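Local atomic coordinates of nucleotidyl transferase AbiEii/AbiGii toxin family protein (Mycobacterium tuberculosis, PDB entry 6Y56), a protein that is a nucleotidyltransferase toxin of a toxin–antitoxin system, which probably blocks growth of the bacterium by modifying the acceptor stem of tRNA. Residues L23-Q28 / G63-D68; Q37-G42 / L80-L85; L46-G51 / L158-E163; L69-P74 / A124-A129; F96-T101 / W108-R113. One frame throughout, in Å; residues are numbered along the deposited sequence.

How the contacts relate
Starting from the N terminus, helix 19-38 takes part first. Contact 1 folds the loop before strand 68-72 back onto this helix, and contact 2 sets the end of the same helix and its following turn against helix 76-86; the two loops cross. Contact 3, which crosses both, closes the longest loop, joining the edge strand 47-49 to the separate two-stranded sheet that holds strand 157-160. Nested inside it, contact 4 pairs central strands 68-72 and 125-129 and crosses contact 2; nested inside contact 4 lies the hairpin of contact 5. Backbone bonds run on from contact 3 through contact 4 to contact 5, so these three span much of the mixed sheet.

Contact 1. Residues L23-Q28 / G63-D68; sequences LLDVAQ and GRFSTD
Leu24 and Thr67 form the close-packed end of this contact, their side chains crossing at about a right angle with Leu24 CD2 3.8 Å from Thr67 CB. At the other end Asp25 crosses Phe65 in the same manner, its CB 3.7 Å from Phe65 CD1. The carboxylate beyond that CB is held by Arg55, Lys56 and His11, which fixes the acid beside the ring. Between the two lies the polar grip. Gln28 NE2 donates to Ser66 O over 2.9 Å with an N-H...O angle of 157°, arriving in the carbonyl plane on a lone pair; CG of Gln28 sits beside its own backbone N (chi1 -68°), and the extended remainder of the chain carries the amide across to the loop. The remaining, looser polar span is bridged by two waters. One accepts from Ser66 N at 2.9 Å and lies close to Asp25 OD1, while the second accepts from Gln28 NE2 at 3.2 Å and donates to Thr67 O at 2.6 Å. The loop leads into strand 68-72, where Asp68 and Asp70 have the spacing of the acidic D-x-D pair of the nucleotidyltransferase fold, probably part of the active site.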
# COMPACT_ATOMS: atom_id res chain seq x y z
N LEU A 23 -0.12 -18.03 -2.61
CA LEU A 23 -0.56 -18.19 -3.99
C LEU A 23 -0.99 -16.85 -4.57
O LEU A 23 -0.70 -16.54 -5.74
CB LEU A 23 -1.70 -19.21 -4.07
CG LEU A 23 -2.21 -19.58 -5.46
CD1 LEU A 23 -1.07 -20.00 -6.36
CD2 LEU A 23 -3.26 -20.67 -5.39
N LEU A 24 -1.68 -16.03 -3.77
CA LEU A 24 -2.05 -14.69 -4.22
C LEU A 24 -0.82 -13.82 -4.45
O LEU A 24 -0.77 -13.07 -5.43
CB LEU A 24 -2.96 -14.04 -3.19
CG LEU A 24 -3.33 -12.58 -3.51
CD1 LEU A 24 -4.11 -12.44 -4.82
CD2 LEU A 24 -4.12 -12.03 -2.34
N ASP A 25 0.17 -13.92 -3.56
CA ASP A 25 1.42 -13.18 -3.74
C ASP A 25 2.04 -13.49 -5.10
O ASP A 25 2.45 -12.58 -5.84
CB ASP A 25 2.38 -13.53 -2.59
CG ASP A 25 3.68 -12.74 -2.64
OD1 ASP A 25 3.63 -11.52 -2.42
OD2 ASP A 25 4.76 -13.33 -2.88
N VAL A 26 2.09 -14.77 -5.45
CA VAL A 26 2.63 -15.17 -6.75
C VAL A 26 1.76 -14.63 -7.88
O VAL A 26 2.27 -14.12 -8.89
CB VAL A 26 2.76 -16.70 -6.82
CG1 VAL A 26 3.12 -17.15 -8.22
CG2 VAL A 26 3.79 -17.20 -5.82
N ALA A 27 0.43 -14.75 -7.73
CA ALA A 27 -0.48 -14.25 -8.77
C ALA A 27 -0.30 -12.76 -8.99
O ALA A 27 -0.30 -12.29 -10.14
CB ALA A 27 -1.93 -14.57 -8.38
N GLN A 28 -0.13 -11.99 -7.91
CA GLN A 28 0.12 -10.56 -8.05
C GLN A 28 1.36 -10.28 -8.88
O GLN A 28 1.38 -9.33 -9.68
CB GLN A 28 0.31 -9.92 -6.68
CG GLN A 28 -0.91 -9.88 -5.81
CD GLN A 28 -0.57 -9.49 -4.40
OE1 GLN A 28 0.55 -9.74 -3.94
NE2 GLN A 28 -1.52 -8.88 -3.71
N GLY A 63 9.03 -8.96 4.89
CA GLY A 63 7.74 -8.38 5.14
C GLY A 63 6.61 -9.39 4.99
O GLY A 63 6.77 -10.50 4.50
N ARG A 64 5.43 -8.94 5.40
CA ARG A 64 4.22 -9.75 5.35
C ARG A 64 3.71 -9.90 3.92
O ARG A 64 4.02 -9.11 3.02
CB ARG A 64 3.12 -9.06 6.16
CG ARG A 64 2.76 -7.69 5.59
CD ARG A 64 1.58 -7.06 6.33
NE ARG A 64 1.19 -5.76 5.79
CZ ARG A 64 0.25 -5.57 4.87
NH1 ARG A 64 -0.43 -6.60 4.38
NH2 ARG A 64 -0.01 -4.35 4.44
N PHE A 65 2.90 -10.92 3.71
CA PHE A 65 2.08 -10.94 2.52
C PHE A 65 1.09 -9.77 2.59
O PHE A 65 0.73 -9.29 3.66
CB PHE A 65 1.31 -12.26 2.43
CG PHE A 65 2.18 -13.46 2.13
CD1 PHE A 65 3.00 -13.46 1.02
CD2 PHE A 65 2.14 -14.59 2.94
CE1 PHE A 65 3.79 -14.56 0.71
CE2 PHE A 65 2.93 -15.71 2.63
CZ PHE A 65 3.75 -15.68 1.52
N SER A 66 0.67 -9.31 1.42
CA SER A 66 -0.23 -8.17 1.33
C SER A 66 -1.19 -8.42 0.17
O SER A 66 -0.76 -8.78 -0.93
CB SER A 66 0.59 -6.90 1.10
OG SER A 66 -0.19 -5.72 1.22
N THR A 67 -2.49 -8.24 0.42
CA THR A 67 -3.52 -8.78 -0.45
C THR A 67 -4.12 -7.76 -1.39
O THR A 67 -4.97 -8.12 -2.22
CB THR A 67 -4.67 -9.37 0.38
OG1 THR A 67 -5.34 -8.30 1.07
CG2 THR A 67 -4.16 -10.40 1.37
N ASP A 68 -3.76 -6.50 -1.26
CA ASP A 68 -4.32 -5.48 -2.13
C ASP A 68 -3.28 -5.02 -3.14
O ASP A 68 -2.08 -5.22 -2.98
CB ASP A 68 -4.93 -4.31 -1.34
CG ASP A 68 -4.00 -3.74 -0.27
OD1 ASP A 68 -2.94 -4.33 0.05
OD2 ASP A 68 -4.37 -2.67 0.28
O HOH W 1 1.50 -10.46 -1.13
O HOH W 2 -4.42 -8.09 -4.80

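Contact 2. Residues Q37-G42 / L80-L85; sequences QTVQFG and LEVCEL
Glu81 OE2 accepts a hydrogen bond from a bridging water, 2.9 Å away, and that water in turn accepts from Gln40 N at 2.9 Å, so a polar link spans the two segments without any direct hydrogen bond. The carboxylate has a second hold through OE1, which pairs with Arg45; the same arginine reaches Gln40 O and so braces both sides of the water bridge. The extended Glu81 chain brings OE2 to within 3.9 Å of Val39 CG2, at the border between polar and apolar surface. From there inward the contact is hydrocarbon. Val39 divides its branches: CG1, anti to the backbone N (chi1 175°), lies 4.1 Å from Val82 CG2, whereas on the other branch the side chains of Val39 and Leu85 slide past each other in opposite directions, Val39 CG2 3.7 Å from Leu85 CD2. That same Leu85 methyl meets Thr38 tip to tip, CD2 to Thr38 CB at 3.5 Å, while the threonine hydroxyl turns back to the carbonyl of Leu34. Val39 thus sits among positions i, i+1 and i+4 of one helix. Val82 and Leu85 also rest on Leu35, and Val82 touches Phe128, so helix 76-86 packs against both helix 19-38 and strand 125-129 of the mixed sheet.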
# COMPACT_ATOMS: atom_id res chain seq x y z
N GLN A 37 4.04 -5.06 -19.25
CA GLN A 37 4.23 -5.31 -20.67
C GLN A 37 3.26 -4.53 -21.54
O GLN A 37 3.49 -4.45 -22.75
CB GLN A 37 4.07 -6.81 -20.96
CG GLN A 37 5.22 -7.67 -20.45
CD GLN A 37 6.47 -7.57 -21.31
OE1 GLN A 37 7.47 -6.96 -20.91
NE2 GLN A 37 6.44 -8.18 -22.49
N THR A 38 2.21 -3.95 -20.97
CA THR A 38 1.10 -3.42 -21.76
C THR A 38 0.78 -1.96 -21.48
O THR A 38 0.42 -1.23 -22.40
CB THR A 38 -0.16 -4.26 -21.50
OG1 THR A 38 0.15 -5.67 -21.56
CG2 THR A 38 -1.24 -3.94 -22.50
N VAL A 39 0.90 -1.51 -20.23
CA VAL A 39 0.45 -0.19 -19.81
C VAL A 39 1.65 0.67 -19.45
O VAL A 39 2.61 0.18 -18.84
CB VAL A 39 -0.51 -0.32 -18.61
CG1 VAL A 39 -0.90 1.05 -18.07
CG2 VAL A 39 -1.74 -1.11 -18.98
N GLN A 40 1.60 1.95 -19.80
CA GLN A 40 2.67 2.87 -19.45
C GLN A 40 2.52 3.29 -17.99
O GLN A 40 1.50 3.86 -17.60
CB GLN A 40 2.63 4.10 -20.36
CG GLN A 40 3.73 5.12 -20.08
CD GLN A 40 5.12 4.55 -20.34
OE1 GLN A 40 5.47 4.22 -21.47
NE2 GLN A 40 5.92 4.44 -19.28
N PHE A 41 3.53 3.00 -17.17
CA PHE A 41 3.59 3.51 -15.81
C PHE A 41 4.35 4.83 -15.80
O PHE A 41 5.05 5.17 -16.75
CB PHE A 41 4.32 2.53 -14.89
CG PHE A 41 3.52 1.32 -14.48
CD1 PHE A 41 3.29 0.28 -15.38
CD2 PHE A 41 3.06 1.19 -13.17
CE1 PHE A 41 2.56 -0.84 -14.99
CE2 PHE A 41 2.34 0.08 -12.78
CZ PHE A 41 2.10 -0.95 -13.69
N GLY A 42 4.22 5.58 -14.72
CA GLY A 42 5.03 6.78 -14.58
C GLY A 42 4.34 7.82 -13.73
O GLY A 42 3.14 7.76 -13.46
N LEU A 80 -9.50 2.71 -16.35
CA LEU A 80 -10.28 1.79 -17.16
C LEU A 80 -9.38 0.91 -18.02
O LEU A 80 -9.63 -0.29 -18.16
CB LEU A 80 -11.28 2.56 -18.02
CG LEU A 80 -12.23 1.67 -18.84
CD1 LEU A 80 -13.12 0.85 -17.94
CD2 LEU A 80 -13.07 2.53 -19.78
N GLU A 81 -8.32 1.48 -18.60
CA GLU A 81 -7.39 0.69 -19.39
C GLU A 81 -6.82 -0.46 -18.57
O GLU A 81 -6.80 -1.61 -19.02
CB GLU A 81 -6.28 1.61 -19.92
CG GLU A 81 -5.16 0.91 -20.67
CD GLU A 81 -3.98 1.83 -20.94
OE1 GLU A 81 -3.99 2.98 -20.45
OE2 GLU A 81 -3.04 1.41 -21.64
N VAL A 82 -6.38 -0.17 -17.34
CA VAL A 82 -5.83 -1.20 -16.47
C VAL A 82 -6.87 -2.25 -16.14
O VAL A 82 -6.60 -3.45 -16.20
CB VAL A 82 -5.24 -0.56 -15.20
CG1 VAL A 82 -4.81 -1.66 -14.22
CG2 VAL A 82 -4.08 0.33 -15.56
N CYS A 83 -8.08 -1.81 -15.79
CA CYS A 83 -9.10 -2.77 -15.38
C CYS A 83 -9.55 -3.66 -16.54
O CYS A 83 -9.76 -4.87 -16.35
CB CYS A 83 -10.29 -2.04 -14.74
SG CYS A 83 -9.85 -1.31 -13.14
N GLU A 84 -9.70 -3.09 -17.74
CA GLU A 84 -10.05 -3.91 -18.89
C GLU A 84 -8.95 -4.92 -19.19
O GLU A 84 -9.23 -6.06 -19.60
CB GLU A 84 -10.28 -3.04 -20.13
CG GLU A 84 -11.55 -2.21 -20.13
CD GLU A 84 -11.80 -1.58 -21.49
OE1 GLU A 84 -11.47 -2.22 -22.51
OE2 GLU A 84 -12.32 -0.44 -21.55
N LEU A 85 -7.69 -4.54 -18.97
CA LEU A 85 -6.58 -5.45 -19.21
C LEU A 85 -6.58 -6.59 -18.20
O LEU A 85 -6.39 -7.75 -18.58
CB LEU A 85 -5.27 -4.68 -19.15
CG LEU A 85 -4.02 -5.51 -19.37
CD1 LEU A 85 -4.06 -6.16 -20.75
CD2 LEU A 85 -2.79 -4.64 -19.21
O HOH W 3 -0.51 2.82 -21.52

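Contact 3. Residues L46-G51 / L158-E163; sequences LVFKGG and LPVVAE
Phe48 N and O make both backbone bonds of this contact, on either side of Val160. The N donates to Pro159 O over 3.0 Å, and the O receives Val161 N at 2.9 Å with an N-H...O angle of 152°. The strands diverge at 56°, which fits so short a pairing. Close around the bonds, Val47 CG1 sits 3.6 Å from Pro159 O, and Lys49 CB meets Val161 CG1 at 3.6 Å. That methyl lies between the backbone N and the carbonyl carbon of its own residue (chi1 62°), a placement that turns it onto the lysine. Phe48 points the same way as Val160, alongside it, with CD2 4.1 Å from Val160 CG2, and Leu158 CD1 comes to 4.0 Å of the same ring atom. A second shell sets these groups: Leu32 backs Phe48 and Leu158, Ser53 supports Phe48 and Val160, and Glu169 takes the ammonium end of Lys49. Gly50 and Gly51, leading into helix 50-59, are consistent with the glycine signature ahead of the acidic pair in nucleotidyltransferases. Strand 47-49 also bonds to strand 68-72, while strand 157-160 bonds to strand 138-141, and the contact therefore joins the edge of the mixed sheet to the small antiparallel one.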
# COMPACT_ATOMS: atom_id res chain seq x y z
N LEU A 46 0.56 6.38 -13.62
CA LEU A 46 0.27 5.14 -12.91
C LEU A 46 1.49 4.80 -12.07
O LEU A 46 2.57 4.53 -12.61
CB LEU A 46 -0.03 4.03 -13.91
CG LEU A 46 -0.48 2.70 -13.31
CD1 LEU A 46 -1.84 2.83 -12.60
CD2 LEU A 46 -0.52 1.63 -14.39
N VAL A 47 1.34 4.84 -10.75
CA VAL A 47 2.43 4.56 -9.82
C VAL A 47 1.94 3.49 -8.84
O VAL A 47 0.84 3.61 -8.29
CB VAL A 47 2.89 5.83 -9.07
CG1 VAL A 47 3.97 5.49 -8.06
CG2 VAL A 47 3.43 6.85 -10.07
N PHE A 48 2.76 2.47 -8.62
CA PHE A 48 2.46 1.39 -7.68
C PHE A 48 2.74 1.89 -6.26
O PHE A 48 3.80 2.47 -5.99
CB PHE A 48 3.38 0.23 -8.06
CG PHE A 48 3.15 -1.06 -7.32
CD1 PHE A 48 1.90 -1.43 -6.82
CD2 PHE A 48 4.22 -1.95 -7.17
CE1 PHE A 48 1.72 -2.65 -6.16
CE2 PHE A 48 4.04 -3.16 -6.52
CZ PHE A 48 2.80 -3.51 -6.02
N LYS A 49 1.80 1.68 -5.34
CA LYS A 49 1.96 2.23 -3.99
C LYS A 49 1.39 1.26 -2.95
O LYS A 49 1.13 0.09 -3.24
CB LYS A 49 1.35 3.63 -3.88
CG LYS A 49 -0.15 3.69 -4.04
CD LYS A 49 -0.62 5.15 -3.92
CE LYS A 49 -2.12 5.25 -3.86
NZ LYS A 49 -2.52 5.48 -2.45
N GLY A 50 1.26 1.74 -1.72
CA GLY A 50 0.64 0.97 -0.66
C GLY A 50 1.52 -0.14 -0.11
O GLY A 50 2.67 -0.35 -0.49
N GLY A 51 0.91 -0.90 0.81
CA GLY A 51 1.64 -1.95 1.50
C GLY A 51 2.16 -3.04 0.58
O GLY A 51 3.18 -3.65 0.87
N LEU A 158 9.30 -1.16 -11.73
CA LEU A 158 8.07 -0.38 -11.70
C LEU A 158 8.30 0.90 -10.93
O LEU A 158 9.03 0.90 -9.93
CB LEU A 158 6.96 -1.17 -11.00
CG LEU A 158 6.46 -2.42 -11.72
CD1 LEU A 158 5.45 -3.12 -10.83
CD2 LEU A 158 5.83 -2.04 -13.04
N PRO A 159 7.69 2.01 -11.35
CA PRO A 159 7.68 3.22 -10.52
C PRO A 159 6.84 2.98 -9.28
O PRO A 159 5.67 2.59 -9.36
CB PRO A 159 7.06 4.29 -11.42
CG PRO A 159 6.40 3.55 -12.49
CD PRO A 159 7.00 2.19 -12.64
N VAL A 160 7.44 3.23 -8.13
CA VAL A 160 6.84 2.99 -6.83
C VAL A 160 6.82 4.30 -6.05
O VAL A 160 7.71 5.15 -6.20
CB VAL A 160 7.63 1.88 -6.08
CG1 VAL A 160 7.21 1.75 -4.61
CG2 VAL A 160 7.47 0.54 -6.81
N VAL A 161 5.81 4.45 -5.18
CA VAL A 161 5.73 5.62 -4.32
C VAL A 161 7.02 5.80 -3.54
O VAL A 161 7.62 4.84 -3.04
CB VAL A 161 4.50 5.46 -3.40
CG1 VAL A 161 4.63 4.23 -2.49
CG2 VAL A 161 4.26 6.72 -2.56
N ALA A 162 7.46 7.05 -3.42
CA ALA A 162 8.64 7.34 -2.62
C ALA A 162 8.40 6.89 -1.19
O ALA A 162 7.28 6.96 -0.67
CB ALA A 162 8.92 8.84 -2.63
N GLU A 163 9.47 6.44 -0.54
CA GLU A 163 9.34 5.85 0.79
C GLU A 163 8.79 6.84 1.81
O GLU A 163 7.97 6.47 2.66
CB GLU A 163 10.66 5.25 1.25
CG GLU A 163 10.49 4.47 2.52
CD GLU A 163 11.70 3.63 2.88
OE1 GLU A 163 12.50 3.31 1.97
OE2 GLU A 163 11.82 3.27 4.07

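Contact 4. Residues L69-P74 / A124-A129; sequences LDFSAP and ASVEFA
Strands 69-72 and 125-129 run parallel, 18° apart, with five backbone bonds of 2.8 to 2.9 Å that begin with Leu69 N to Ser125 O and end with Ala73 N, just past the strand, to Ala129 O. On the face that bears Leu69, Phe71, Val126 and Phe128, the two phenyl rings point the same way, nearly parallel at 22°, but are slid apart so that they barely overlap, their centroids 5.6 Å from each other. Both have CG beside the backbone N, which keeps them abreast. Val126 CG1 comes in the plane of the Phe71 ring at its edge, 4.0 Å from Phe71 CE2, and Ala73 CB touches Phe128 CD2 at 4.0 Å. Helices 19-38 and 76-86 pack over this apolar side. The other face carries Asp70 and Glu127. Asp70 OD1 lies 3.6 Å from Glu127 CB and 3.8 Å from Glu127 OE2, the two carboxylate planes turned 77° apart, and a water donates to Asp70 OD1 at 2.8 Å while also bonding Ser125 OG. Such like charges brought together, with Asp68 close by, make an acidic cluster that would probably attract a cation, consistent with the metal-binding carboxylates of related nucleotidyltransferases.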
# COMPACT_ATOMS: atom_id res chain seq x y z
N LEU A 69 -3.77 -4.47 -4.22
CA LEU A 69 -2.92 -3.77 -5.17
C LEU A 69 -3.43 -2.34 -5.23
O LEU A 69 -4.61 -2.12 -5.52
CB LEU A 69 -2.99 -4.43 -6.54
CG LEU A 69 -2.26 -5.78 -6.63
CD1 LEU A 69 -2.51 -6.43 -7.97
CD2 LEU A 69 -0.76 -5.63 -6.39
N ASP A 70 -2.58 -1.39 -4.89
CA ASP A 70 -2.96 0.02 -4.85
C ASP A 70 -2.10 0.77 -5.85
O ASP A 70 -0.89 0.56 -5.92
CB ASP A 70 -2.67 0.61 -3.47
CG ASP A 70 -3.55 0.02 -2.38
OD1 ASP A 70 -4.76 -0.16 -2.62
OD2 ASP A 70 -3.02 -0.24 -1.28
N PHE A 71 -2.73 1.65 -6.61
CA PHE A 71 -2.04 2.49 -7.57
C PHE A 71 -2.51 3.92 -7.41
O PHE A 71 -3.66 4.17 -7.01
CB PHE A 71 -2.32 2.06 -9.01
CG PHE A 71 -1.96 0.65 -9.31
CD1 PHE A 71 -0.67 0.32 -9.68
CD2 PHE A 71 -2.91 -0.36 -9.20
CE1 PHE A 71 -0.32 -1.00 -9.95
CE2 PHE A 71 -2.56 -1.68 -9.47
CZ PHE A 71 -1.27 -2.01 -9.83
N SER A 72 -1.62 4.85 -7.73
CA SER A 72 -2.03 6.23 -7.96
C SER A 72 -2.28 6.36 -9.46
O SER A 72 -1.39 6.05 -10.26
CB SER A 72 -0.95 7.20 -7.52
OG SER A 72 -1.28 8.52 -7.93
N ALA A 73 -3.48 6.79 -9.82
CA ALA A 73 -3.86 6.93 -11.23
C ALA A 73 -4.86 8.06 -11.33
O ALA A 73 -6.07 7.85 -11.25
CB ALA A 73 -4.46 5.64 -11.78
N PRO A 74 -4.39 9.30 -11.53
CA PRO A 74 -5.32 10.43 -11.54
C PRO A 74 -6.36 10.41 -12.66
O PRO A 74 -7.40 11.06 -12.51
CB PRO A 74 -4.39 11.65 -11.66
CG PRO A 74 -3.09 11.18 -11.07
CD PRO A 74 -2.98 9.73 -11.47
N ALA A 124 -8.97 -10.17 -1.89
CA ALA A 124 -7.97 -9.39 -2.60
C ALA A 124 -8.66 -8.28 -3.36
O ALA A 124 -9.80 -8.42 -3.81
CB ALA A 124 -7.16 -10.26 -3.56
N SER A 125 -7.96 -7.17 -3.54
CA SER A 125 -8.57 -6.00 -4.14
C SER A 125 -7.56 -5.24 -4.98
O SER A 125 -6.35 -5.46 -4.88
CB SER A 125 -9.15 -5.08 -3.07
OG SER A 125 -8.14 -4.76 -2.12
N VAL A 126 -8.08 -4.35 -5.81
CA VAL A 126 -7.29 -3.39 -6.56
C VAL A 126 -7.96 -2.04 -6.37
O VAL A 126 -9.19 -1.93 -6.51
CB VAL A 126 -7.23 -3.75 -8.05
CG1 VAL A 126 -6.28 -2.83 -8.79
CG2 VAL A 126 -6.82 -5.21 -8.24
N GLU A 127 -7.18 -1.02 -6.05
CA GLU A 127 -7.73 0.31 -5.82
C GLU A 127 -6.86 1.34 -6.52
O GLU A 127 -5.63 1.21 -6.56
CB GLU A 127 -7.79 0.64 -4.33
CG GLU A 127 -8.64 1.85 -4.01
CD GLU A 127 -8.66 2.16 -2.53
OE1 GLU A 127 -9.20 3.23 -2.16
OE2 GLU A 127 -8.14 1.35 -1.74
N PHE A 128 -7.50 2.39 -7.03
CA PHE A 128 -6.83 3.43 -7.81
C PHE A 128 -7.14 4.78 -7.19
O PHE A 128 -8.28 5.26 -7.27
CB PHE A 128 -7.34 3.42 -9.24
CG PHE A 128 -7.08 2.16 -9.98
CD1 PHE A 128 -7.97 1.11 -9.92
CD2 PHE A 128 -5.95 2.03 -10.76
CE1 PHE A 128 -7.75 -0.06 -10.60
CE2 PHE A 128 -5.72 0.86 -11.46
CZ PHE A 128 -6.62 -0.19 -11.37
N ALA A 129 -6.13 5.40 -6.59
CA ALA A 129 -6.30 6.71 -5.98
C ALA A 129 -6.33 7.79 -7.05
O ALA A 129 -5.59 7.72 -8.04
CB ALA A 129 -5.14 6.99 -5.02
O HOH W 4 -6.75 -2.14 -2.79

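Contact 5. Residues F96-T101 / W108-R113; sequences FGVQST and WQLRVR
Trp108 and Ser100 face each other near the turn of a beta hairpin, whose strands 94-100 and 107-114 run antiparallel along the mixed sheet. The indole six-membered ring lies flat beneath Ser100, whose CB stands over its face, 4.0 Å from the ring centroid and 19° off the normal, a CH-pi contact. Having CG beside the backbone N (chi1 -58°) folds the indole across its neighbouring strand, and its NE1 is bonded to Gly105 O in the turn. Val98 crosses the same ring obliquely, with CB 3.8 Å from Trp108 CE3, and offers CG1 to Leu110 CD1 at 3.7 Å. Further along, Phe96 CD1 touches Val112 CG1 at 3.6 Å, while Leu110 CD1 lies near the plane of the Phe96 ring at its edge, 4.3 Å from Phe96 CD1. These groups share the face that packs on helices 19-38 and 76-86. The opposite face is polar: the guanidinium of Arg111 has Gln109 CD above one face, 3.5 Å from its plane. Between the two faces runs the backbone ladder, with Gly97 and Arg111 bonded reciprocally in one hydrogen-bonded pair and Gln99 and Gln109 in the next, where Gln109 N donates to Gln99 O over just 2.7 Å.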
# COMPACT_ATOMS: atom_id res chain seq x y z
N PHE A 96 -7.27 -14.03 -14.23
CA PHE A 96 -7.65 -12.94 -13.34
C PHE A 96 -9.03 -12.43 -13.69
O PHE A 96 -9.46 -12.46 -14.84
CB PHE A 96 -6.66 -11.79 -13.46
CG PHE A 96 -5.26 -12.18 -13.11
CD1 PHE A 96 -4.81 -12.11 -11.80
CD2 PHE A 96 -4.39 -12.67 -14.08
CE1 PHE A 96 -3.52 -12.49 -11.46
CE2 PHE A 96 -3.09 -13.05 -13.73
CZ PHE A 96 -2.67 -12.96 -12.43
N GLY A 97 -9.72 -11.94 -12.67
CA GLY A 97 -10.97 -11.23 -12.88
C GLY A 97 -11.09 -10.14 -11.84
O GLY A 97 -10.59 -10.27 -10.72
N VAL A 98 -11.74 -9.05 -12.22
CA VAL A 98 -12.01 -7.96 -11.30
C VAL A 98 -13.49 -7.62 -11.35
O VAL A 98 -14.09 -7.59 -12.42
CB VAL A 98 -11.14 -6.71 -11.55
CG1 VAL A 98 -9.71 -6.93 -11.00
CG2 VAL A 98 -11.11 -6.34 -13.03
N GLN A 99 -14.07 -7.38 -10.17
CA GLN A 99 -15.46 -6.99 -10.03
C GLN A 99 -15.51 -5.68 -9.27
O GLN A 99 -14.87 -5.54 -8.22
CB GLN A 99 -16.24 -8.05 -9.27
CG GLN A 99 -17.72 -7.73 -9.18
CD GLN A 99 -18.53 -8.88 -8.62
OE1 GLN A 99 -19.64 -9.15 -9.08
NE2 GLN A 99 -17.99 -9.56 -7.61
N SER A 100 -16.25 -4.71 -9.79
CA SER A 100 -16.34 -3.41 -9.15
C SER A 100 -17.05 -3.53 -7.81
O SER A 100 -18.06 -4.23 -7.69
CB SER A 100 -17.11 -2.45 -10.05
OG SER A 100 -17.10 -1.14 -9.52
N THR A 101 -16.52 -2.86 -6.79
CA THR A 101 -17.18 -2.80 -5.50
C THR A 101 -17.91 -1.49 -5.26
O THR A 101 -18.68 -1.40 -4.30
CB THR A 101 -16.18 -3.02 -4.36
OG1 THR A 101 -15.22 -1.96 -4.37
CG2 THR A 101 -15.48 -4.36 -4.50
N TRP A 108 -12.00 -2.45 -6.74
CA TRP A 108 -12.32 -3.71 -7.39
C TRP A 108 -11.95 -4.86 -6.48
O TRP A 108 -10.95 -4.81 -5.76
CB TRP A 108 -11.55 -3.85 -8.72
CG TRP A 108 -11.84 -2.73 -9.65
CD1 TRP A 108 -11.35 -1.46 -9.59
CD2 TRP A 108 -12.75 -2.76 -10.77
NE1 TRP A 108 -11.89 -0.69 -10.60
CE2 TRP A 108 -12.74 -1.47 -11.34
CE3 TRP A 108 -13.54 -3.75 -11.34
CZ2 TRP A 108 -13.51 -1.15 -12.45
CZ3 TRP A 108 -14.30 -3.43 -12.45
CH2 TRP A 108 -14.28 -2.14 -12.99
N GLN A 109 -12.76 -5.91 -6.51
CA GLN A 109 -12.37 -7.17 -5.91
C GLN A 109 -11.63 -7.98 -6.97
O GLN A 109 -12.11 -8.12 -8.10
CB GLN A 109 -13.60 -7.94 -5.44
CG GLN A 109 -13.23 -9.31 -4.89
CD GLN A 109 -14.32 -9.96 -4.06
OE1 GLN A 109 -15.48 -9.55 -4.09
NE2 GLN A 109 -13.94 -11.00 -3.32
N LEU A 110 -10.47 -8.51 -6.59
CA LEU A 110 -9.65 -9.31 -7.49
C LEU A 110 -9.85 -10.78 -7.19
O LEU A 110 -9.78 -11.20 -6.04
CB LEU A 110 -8.18 -8.95 -7.31
CG LEU A 110 -7.18 -9.76 -8.15
CD1 LEU A 110 -7.31 -9.40 -9.61
CD2 LEU A 110 -5.78 -9.47 -7.65
N ARG A 111 -10.08 -11.57 -8.23
CA ARG A 111 -10.13 -13.02 -8.10
C ARG A 111 -9.08 -13.61 -9.02
O ARG A 111 -8.84 -13.11 -10.11
CB ARG A 111 -11.52 -13.55 -8.43
CG ARG A 111 -12.54 -13.23 -7.34
CD ARG A 111 -13.87 -13.93 -7.57
NE ARG A 111 -14.80 -13.74 -6.45
CZ ARG A 111 -15.64 -12.71 -6.34
NH1 ARG A 111 -15.67 -11.76 -7.27
NH2 ARG A 111 -16.45 -12.63 -5.29
N VAL A 112 -8.39 -14.63 -8.53
CA VAL A 112 -7.34 -15.28 -9.29
C VAL A 112 -7.57 -16.78 -9.24
O VAL A 112 -8.04 -17.30 -8.23
CB VAL A 112 -5.92 -14.88 -8.81
CG1 VAL A 112 -5.81 -13.38 -8.54
CG2 VAL A 112 -5.52 -15.63 -7.58
N ARG A 113 -7.28 -17.46 -10.34
CA ARG A 113 -7.42 -18.91 -10.37
C ARG A 113 -6.28 -19.50 -11.18
O ARG A 113 -6.01 -19.06 -12.30
CB ARG A 113 -8.76 -19.31 -11.00
CG ARG A 113 -9.04 -20.80 -10.92
CD ARG A 113 -10.27 -21.16 -11.74
NE ARG A 113 -10.23 -20.52 -13.05
CZ ARG A 113 -9.51 -20.96 -14.08
NH1 ARG A 113 -8.77 -22.06 -13.95
NH2 ARG A 113 -9.52 -20.31 -15.23